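Integrase (Bovine immunodeficiency virus, PDB 3KKS) probably catalyses, through its catalytic core domain, the joining of reverse-transcribed viral DNA to host DNA, as retroviral integrases do. Local coordinates at residues E22-L27 with P139-Y143; Q6-T10 with S59-F65; T53-L57 with G78-T82. All coordinates share one frame; numbering follows the deposited sequence.

Contact 1 (E22-L27 with P139-Y143); sequences ETNSGL and PYEIY
The ring of Tyr143 is met at its edge by the carboxylate of Glu22, with OE2 lying in the ring plane 3.5 Å from CD1, while Leu27 CD1 approaches the ring obliquely. Residues 22-27 form the turn of a beta hairpin, joining strands 15-22 and 28-33 of an RNase H-like core, and contact 1 illustrates how such a turn can receive the first turn of a remote helix, 139-148. Glu22 and Tyr143 cross at about a right angle, their carboxylate and ring planes 58° apart. The carboxylate is oriented by its own turn: the backbone N of Ser25 reaches Glu22 OE2 at 2.9 Å and that of Asn24 reaches OE1, both from well above the carboxylate plane. Glu22 CG is anti to its N (chi1 -161°) and the chain bends at the next bond, which folds the acid back over these amides.

Ser25 is the residue of the turn that faces the helix. With chi1 at 67°, its OG accepts from Leu27 N in an ST turn and lies beside Tyr143 CB, while its CB touches both Ile142 CG2 and Pro139 O. Leu27 CD1 is 3.6 Å from both CB and CG of Tyr143. Tyr52 meets that ring edge-to-face, and Tyr143 OH is hydrogen-bonded to the backbone N of Thr53. No hydrogen bond joins the two segments. At the other end of the interface, Pro139 CB sits 3.6 Å from Ser25 O.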
# COMPACT_ATOMS: atom_id res chain seq x y z
N GLU A 22 4.79 -2.30 0.29
CA GLU A 22 5.61 -3.28 0.99
C GLU A 22 7.05 -2.79 0.79
O GLU A 22 7.53 -2.73 -0.33
CB GLU A 22 5.40 -4.67 0.39
CG GLU A 22 5.85 -5.81 1.30
CD GLU A 22 7.28 -6.25 1.04
OE1 GLU A 22 8.08 -6.26 1.99
OE2 GLU A 22 7.59 -6.59 -0.12
N THR A 23 7.70 -2.45 1.90
CA THR A 23 9.06 -1.89 1.88
C THR A 23 10.15 -2.66 1.17
O THR A 23 10.96 -2.07 0.45
CB THR A 23 9.55 -1.58 3.31
OG1 THR A 23 9.59 -2.80 4.07
CG2 THR A 23 8.62 -0.62 3.99
N ASN A 24 10.21 -3.97 1.36
CA ASN A 24 11.26 -4.75 0.72
C ASN A 24 11.10 -4.84 -0.80
O ASN A 24 12.03 -4.54 -1.54
CB ASN A 24 11.33 -6.15 1.30
CG ASN A 24 12.42 -6.99 0.67
OD1 ASN A 24 13.60 -6.65 0.72
ND2 ASN A 24 12.04 -8.11 0.06
N SER A 25 9.93 -5.25 -1.26
CA SER A 25 9.71 -5.41 -2.69
C SER A 25 9.27 -4.13 -3.40
O SER A 25 9.43 -4.01 -4.61
CB SER A 25 8.67 -6.50 -2.94
OG SER A 25 7.40 -6.08 -2.46
N GLY A 26 8.72 -3.17 -2.66
CA GLY A 26 8.24 -1.96 -3.30
C GLY A 26 6.87 -2.21 -3.92
O GLY A 26 6.31 -1.33 -4.58
N LEU A 27 6.33 -3.41 -3.72
CA LEU A 27 5.02 -3.76 -4.27
C LEU A 27 4.00 -2.79 -3.71
O LEU A 27 3.99 -2.49 -2.52
CB LEU A 27 4.65 -5.20 -3.86
CG LEU A 27 3.60 -5.95 -4.70
CD1 LEU A 27 3.34 -7.31 -4.10
CD2 LEU A 27 2.31 -5.19 -4.75
N PRO A 139 8.50 -5.80 -9.19
CA PRO A 139 8.25 -5.73 -7.76
C PRO A 139 7.43 -6.93 -7.32
O PRO A 139 7.58 -7.44 -6.21
CB PRO A 139 7.49 -4.42 -7.61
CG PRO A 139 8.11 -3.57 -8.68
CD PRO A 139 8.17 -4.52 -9.85
N TYR A 140 6.55 -7.39 -8.21
CA TYR A 140 5.70 -8.53 -7.93
C TYR A 140 6.52 -9.81 -7.76
O TYR A 140 6.25 -10.61 -6.87
CB TYR A 140 4.71 -8.72 -9.07
CG TYR A 140 3.69 -9.80 -8.82
CD1 TYR A 140 2.56 -9.55 -8.04
CD2 TYR A 140 3.85 -11.08 -9.36
CE1 TYR A 140 1.61 -10.54 -7.82
CE2 TYR A 140 2.91 -12.08 -9.14
CZ TYR A 140 1.78 -11.80 -8.37
OH TYR A 140 0.82 -12.77 -8.19
N GLU A 141 7.52 -9.98 -8.62
CA GLU A 141 8.38 -11.17 -8.56
C GLU A 141 9.21 -11.16 -7.28
O GLU A 141 9.40 -12.20 -6.65
CB GLU A 141 9.32 -11.22 -9.77
CG GLU A 141 8.59 -11.26 -11.11
CD GLU A 141 9.53 -11.11 -12.29
OE1 GLU A 141 10.39 -10.21 -12.27
OE2 GLU A 141 9.39 -11.89 -13.26
N ILE A 142 9.69 -9.99 -6.91
CA ILE A 142 10.49 -9.84 -5.71
C ILE A 142 9.69 -10.22 -4.47
O ILE A 142 10.16 -10.97 -3.62
CB ILE A 142 10.99 -8.39 -5.57
CG1 ILE A 142 11.99 -8.08 -6.70
CG2 ILE A 142 11.60 -8.16 -4.20
CD1 ILE A 142 12.64 -6.71 -6.59
N TYR A 143 8.46 -9.71 -4.38
CA TYR A 143 7.60 -10.01 -3.24
C TYR A 143 7.32 -11.50 -3.20
O TYR A 143 7.42 -12.13 -2.15
CB TYR A 143 6.26 -9.27 -3.35
CG TYR A 143 5.29 -9.69 -2.27
CD1 TYR A 143 5.37 -9.14 -0.99
CD2 TYR A 143 4.36 -10.70 -2.51
CE1 TYR A 143 4.54 -9.59 0.03
CE2 TYR A 143 3.52 -11.16 -1.49
CZ TYR A 143 3.62 -10.61 -0.22
OH TYR A 143 2.81 -11.06 0.79

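Contact 2 (Q6-T10 with S59-F65); sequences QMDNT and SDNGPCF
Met7 and Ser59 bring their alpha carbons to 5.4 Å where strand 4-12 runs beside the end of parallel strand 56-59, after which residues 60-65 leave the sheet and curl back beside the first strand. Phe65 is the centre of this return. Ser59 CB lies over one face of its ring, offset toward the rim, and Cys64 SG sits over the centre of the other. The backbone N of Asn9 and Asp60 OD1 lie in plane at its edge. The Asn9 amide, tilted only 19° from the ring plane, brings ND2 to 3.2 Å from CZ and 3.3 Å from Cys64 SG. Met7, extended beyond CG, slides past Phe65 in the opposite direction, its SD 4.9 Å from the ring centroid in an oblique Met-aromatic contact. Trp18 of strand 15-22 touches Met7, Asn9 and Phe65.

The two acids come close without a hydrogen bond between them: Asp8 OD1 is 3.5 Å from Asp60 OD2, with carboxylate planes 43° apart. Asp60 is steadied by an Asx turn, in which its OD1 accepts from Gly62 N at 2.6 Å. An aspartate on the central strand and another just past the end of the neighbouring parallel strand are a hallmark of retroviral integrase cores. By sequence and place in the fold, Asp8 and Asp60 probably correspond to the two aspartates of the D,D-35-E active site, whose glutamate is supplied by a helix.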
# COMPACT_ATOMS: atom_id res chain seq x y z
N GLN A 6 3.79 0.05 4.75
CA GLN A 6 3.46 1.37 5.25
C GLN A 6 2.25 1.86 4.48
O GLN A 6 2.21 1.80 3.25
CB GLN A 6 4.61 2.36 5.07
CG GLN A 6 4.19 3.78 5.44
CD GLN A 6 5.36 4.69 5.71
OE1 GLN A 6 5.21 5.92 5.70
NE2 GLN A 6 6.54 4.11 5.95
N MET A 7 1.26 2.35 5.22
CA MET A 7 0.03 2.82 4.62
C MET A 7 -0.20 4.30 4.83
O MET A 7 0.24 4.88 5.82
CB MET A 7 -1.14 2.05 5.20
CG MET A 7 -1.21 2.09 6.71
SD MET A 7 -2.61 1.17 7.38
CE MET A 7 -2.29 1.39 9.17
N ASP A 8 -0.91 4.90 3.88
CA ASP A 8 -1.24 6.31 3.90
C ASP A 8 -2.47 6.51 3.04
O ASP A 8 -2.77 5.69 2.16
CB ASP A 8 -0.10 7.16 3.33
CG ASP A 8 1.09 7.25 4.26
OD1 ASP A 8 0.95 7.82 5.36
OD2 ASP A 8 2.18 6.75 3.88
N ASN A 9 -3.19 7.58 3.30
CA ASN A 9 -4.36 7.92 2.52
C ASN A 9 -3.91 9.06 1.63
O ASN A 9 -3.14 9.92 2.06
CB ASN A 9 -5.50 8.40 3.42
CG ASN A 9 -6.11 7.27 4.21
OD1 ASN A 9 -6.41 6.22 3.65
ND2 ASN A 9 -6.31 7.49 5.50
N THR A 10 -4.35 9.04 0.38
CA THR A 10 -3.99 10.10 -0.53
C THR A 10 -5.22 10.52 -1.28
O THR A 10 -6.28 9.92 -1.15
CB THR A 10 -2.95 9.64 -1.56
OG1 THR A 10 -3.52 8.63 -2.40
CG2 THR A 10 -1.72 9.09 -0.87
N SER A 59 2.42 3.79 9.81
CA SER A 59 1.68 4.92 9.26
C SER A 59 1.92 6.18 10.09
O SER A 59 2.71 6.17 11.03
CB SER A 59 0.19 4.62 9.25
OG SER A 59 -0.27 4.39 10.57
N ASP A 60 1.24 7.27 9.74
CA ASP A 60 1.38 8.51 10.50
C ASP A 60 0.37 8.50 11.64
O ASP A 60 -0.41 7.56 11.78
CB ASP A 60 1.17 9.75 9.62
CG ASP A 60 -0.18 9.78 8.94
OD1 ASP A 60 -1.20 9.55 9.60
OD2 ASP A 60 -0.22 10.05 7.72
N ASN A 61 0.38 9.56 12.43
CA ASN A 61 -0.51 9.69 13.58
C ASN A 61 -1.94 10.05 13.23
O ASN A 61 -2.72 10.46 14.09
CB ASN A 61 0.07 10.73 14.54
CG ASN A 61 0.13 10.23 15.96
OD1 ASN A 61 0.50 9.08 16.20
ND2 ASN A 61 -0.20 11.10 16.91
N GLY A 62 -2.29 9.91 11.96
CA GLY A 62 -3.64 10.22 11.55
C GLY A 62 -4.65 9.53 12.44
O GLY A 62 -4.42 8.41 12.88
N PRO A 63 -5.78 10.18 12.73
CA PRO A 63 -6.85 9.64 13.57
C PRO A 63 -7.39 8.30 13.07
O PRO A 63 -7.65 7.40 13.86
CB PRO A 63 -7.92 10.73 13.52
CG PRO A 63 -7.11 11.96 13.40
CD PRO A 63 -6.06 11.59 12.38
N CYS A 64 -7.57 8.18 11.76
CA CYS A 64 -8.10 6.94 11.20
C CYS A 64 -7.10 5.80 11.23
O CYS A 64 -7.42 4.68 10.86
CB CYS A 64 -8.59 7.17 9.77
SG CYS A 64 -7.31 7.68 8.62
N PHE A 65 -5.88 6.08 11.69
CA PHE A 65 -4.84 5.05 11.78
C PHE A 65 -4.54 4.71 13.24
O PHE A 65 -3.92 3.68 13.51
CB PHE A 65 -3.54 5.51 11.11
CG PHE A 65 -3.63 5.67 9.61
CD1 PHE A 65 -4.25 4.71 8.82
CD2 PHE A 65 -3.09 6.80 8.98
CE1 PHE A 65 -4.33 4.86 7.43
CE2 PHE A 65 -3.16 6.96 7.60
CZ PHE A 65 -3.78 5.98 6.82

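Contact 3 (T53-L57 with G78-T82); sequences TVLHL and GITKT
His56 and Leu57 pair with Thr80 and Lys81 as parallel strands, and the tight part of the contact is this short ladder. Thr80 N donates to Leu55 O, Leu57 N to Thr80 O in a nearly linear bond of 2.6 Å, and Thr82 N to Leu57 O. On the face carrying Leu57 and Lys81 the packing is apolar: Ile79 CG2 lies 3.8 Å from Leu57 CB, and its CD1 meets Val54 CG1 at 3.9 Å. Ile49 and Cys74, from helices 38-51 and 68-76, lie against the same isoleucine. The two strands, linked through helices 63-66 and 68-76, make a beta-alpha-beta unit, with 80-83 as the outermost strand of the sheet within this chain.

The opposite face is looser and includes the exposed Thr80. Leu55, also exposed, directs its CB away from the neighbouring segment. His56, with CG anti to the backbone N (chi1 -173°), brings its ring beside Thr80, whose CG2 lies 4.0 Å above the centre of one face in a CH-pi contact. Tyr87 also meets this ring, nearly perpendicular to it. At the edge, NE2 and Thr82 OG1 are 2.9 Å apart in a hydrogen bond, and OG1 is also bonded to His58 ND1.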
# COMPACT_ATOMS: atom_id res chain seq x y z
N THR A 53 1.05 -11.18 2.97
CA THR A 53 1.58 -11.46 4.29
C THR A 53 1.92 -10.09 4.87
O THR A 53 2.66 -9.32 4.27
CB THR A 53 2.86 -12.30 4.21
OG1 THR A 53 2.55 -13.58 3.65
CG2 THR A 53 3.46 -12.49 5.59
N VAL A 54 1.35 -9.79 6.03
CA VAL A 54 1.60 -8.51 6.67
C VAL A 54 2.02 -8.79 8.10
O VAL A 54 1.21 -9.23 8.92
CB VAL A 54 0.33 -7.65 6.69
CG1 VAL A 54 0.63 -6.30 7.34
CG2 VAL A 54 -0.18 -7.48 5.29
N LEU A 55 3.29 -8.52 8.40
CA LEU A 55 3.83 -8.75 9.73
C LEU A 55 3.99 -7.48 10.53
O LEU A 55 3.97 -7.51 11.76
CB LEU A 55 5.18 -9.46 9.61
CG LEU A 55 5.12 -10.98 9.64
CD1 LEU A 55 3.75 -11.48 9.21
CD2 LEU A 55 6.20 -11.54 8.74
N HIS A 56 4.12 -6.36 9.84
CA HIS A 56 4.30 -5.09 10.52
C HIS A 56 3.64 -3.99 9.70
O HIS A 56 3.84 -3.91 8.49
CB HIS A 56 5.80 -4.82 10.69
CG HIS A 56 6.12 -3.63 11.53
ND1 HIS A 56 7.34 -3.46 12.15
CD2 HIS A 56 5.39 -2.53 11.84
CE1 HIS A 56 7.35 -2.32 12.80
NE2 HIS A 56 6.18 -1.73 12.63
N LEU A 57 2.85 -3.16 10.38
CA LEU A 57 2.14 -2.07 9.72
C LEU A 57 2.58 -0.73 10.30
O LEU A 57 2.62 -0.56 11.52
CB LEU A 57 0.63 -2.27 9.93
CG LEU A 57 -0.36 -1.69 8.92
CD1 LEU A 57 0.04 -2.04 7.50
CD2 LEU A 57 -1.74 -2.25 9.22
N GLY A 78 -2.43 -10.28 14.76
CA GLY A 78 -1.03 -10.53 15.07
C GLY A 78 -0.10 -9.69 14.22
O GLY A 78 0.89 -10.19 13.69
N ILE A 79 -0.41 -8.40 14.08
CA ILE A 79 0.40 -7.49 13.29
C ILE A 79 1.05 -6.42 14.16
O ILE A 79 0.38 -5.77 14.95
CB ILE A 79 -0.45 -6.78 12.21
CG1 ILE A 79 -0.93 -7.79 11.17
CG2 ILE A 79 0.36 -5.69 11.54
CD1 ILE A 79 -1.90 -7.20 10.16
N THR A 80 2.35 -6.25 14.03
CA THR A 80 3.04 -5.23 14.80
C THR A 80 2.66 -3.90 14.18
O THR A 80 2.75 -3.73 12.96
CB THR A 80 4.55 -5.41 14.73
OG1 THR A 80 4.88 -6.74 15.15
CG2 THR A 80 5.25 -4.42 15.64
N LYS A 81 2.24 -2.95 15.00
CA LYS A 81 1.85 -1.64 14.49
C LYS A 81 2.66 -0.54 15.14
O LYS A 81 2.88 -0.54 16.35
CB LYS A 81 0.36 -1.40 14.73
CG LYS A 81 -0.11 -0.00 14.37
CD LYS A 81 -1.61 0.15 14.59
CE LYS A 81 -2.02 1.61 14.62
NZ LYS A 81 -1.58 2.35 13.41
N THR A 82 3.12 0.40 14.31
CA THR A 82 3.90 1.53 14.78
C THR A 82 3.38 2.80 14.12
O THR A 82 2.58 2.73 13.19
CB THR A 82 5.41 1.35 14.45
OG1 THR A 82 5.58 1.12 13.05
CG2 THR A 82 5.97 0.16 15.24

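Along the chain the six segments come as 6-10, 22-27, 53-57, 59-65, 78-82 and 139-143, so contact 3 is nested inside the loop closed by contact 1, while contact 2 crosses both. All border one five-stranded RNase H-like sheet. Contacts 2 and 3, with centres about 14 Å apart, adjoin along strand 56-59 and touch where Met7 meets Leu57 and where Lys81 NZ bonds Phe65 O. Contact 1 lies about 20 Å, centre to centre, from contact 2 on the opposite side of the chain's centre, but Tyr143 OH reaches contact 3 at Thr53 N. The C-terminal helix is thereby tied to the loop that leads into strand 56-59, well away from the probable active site.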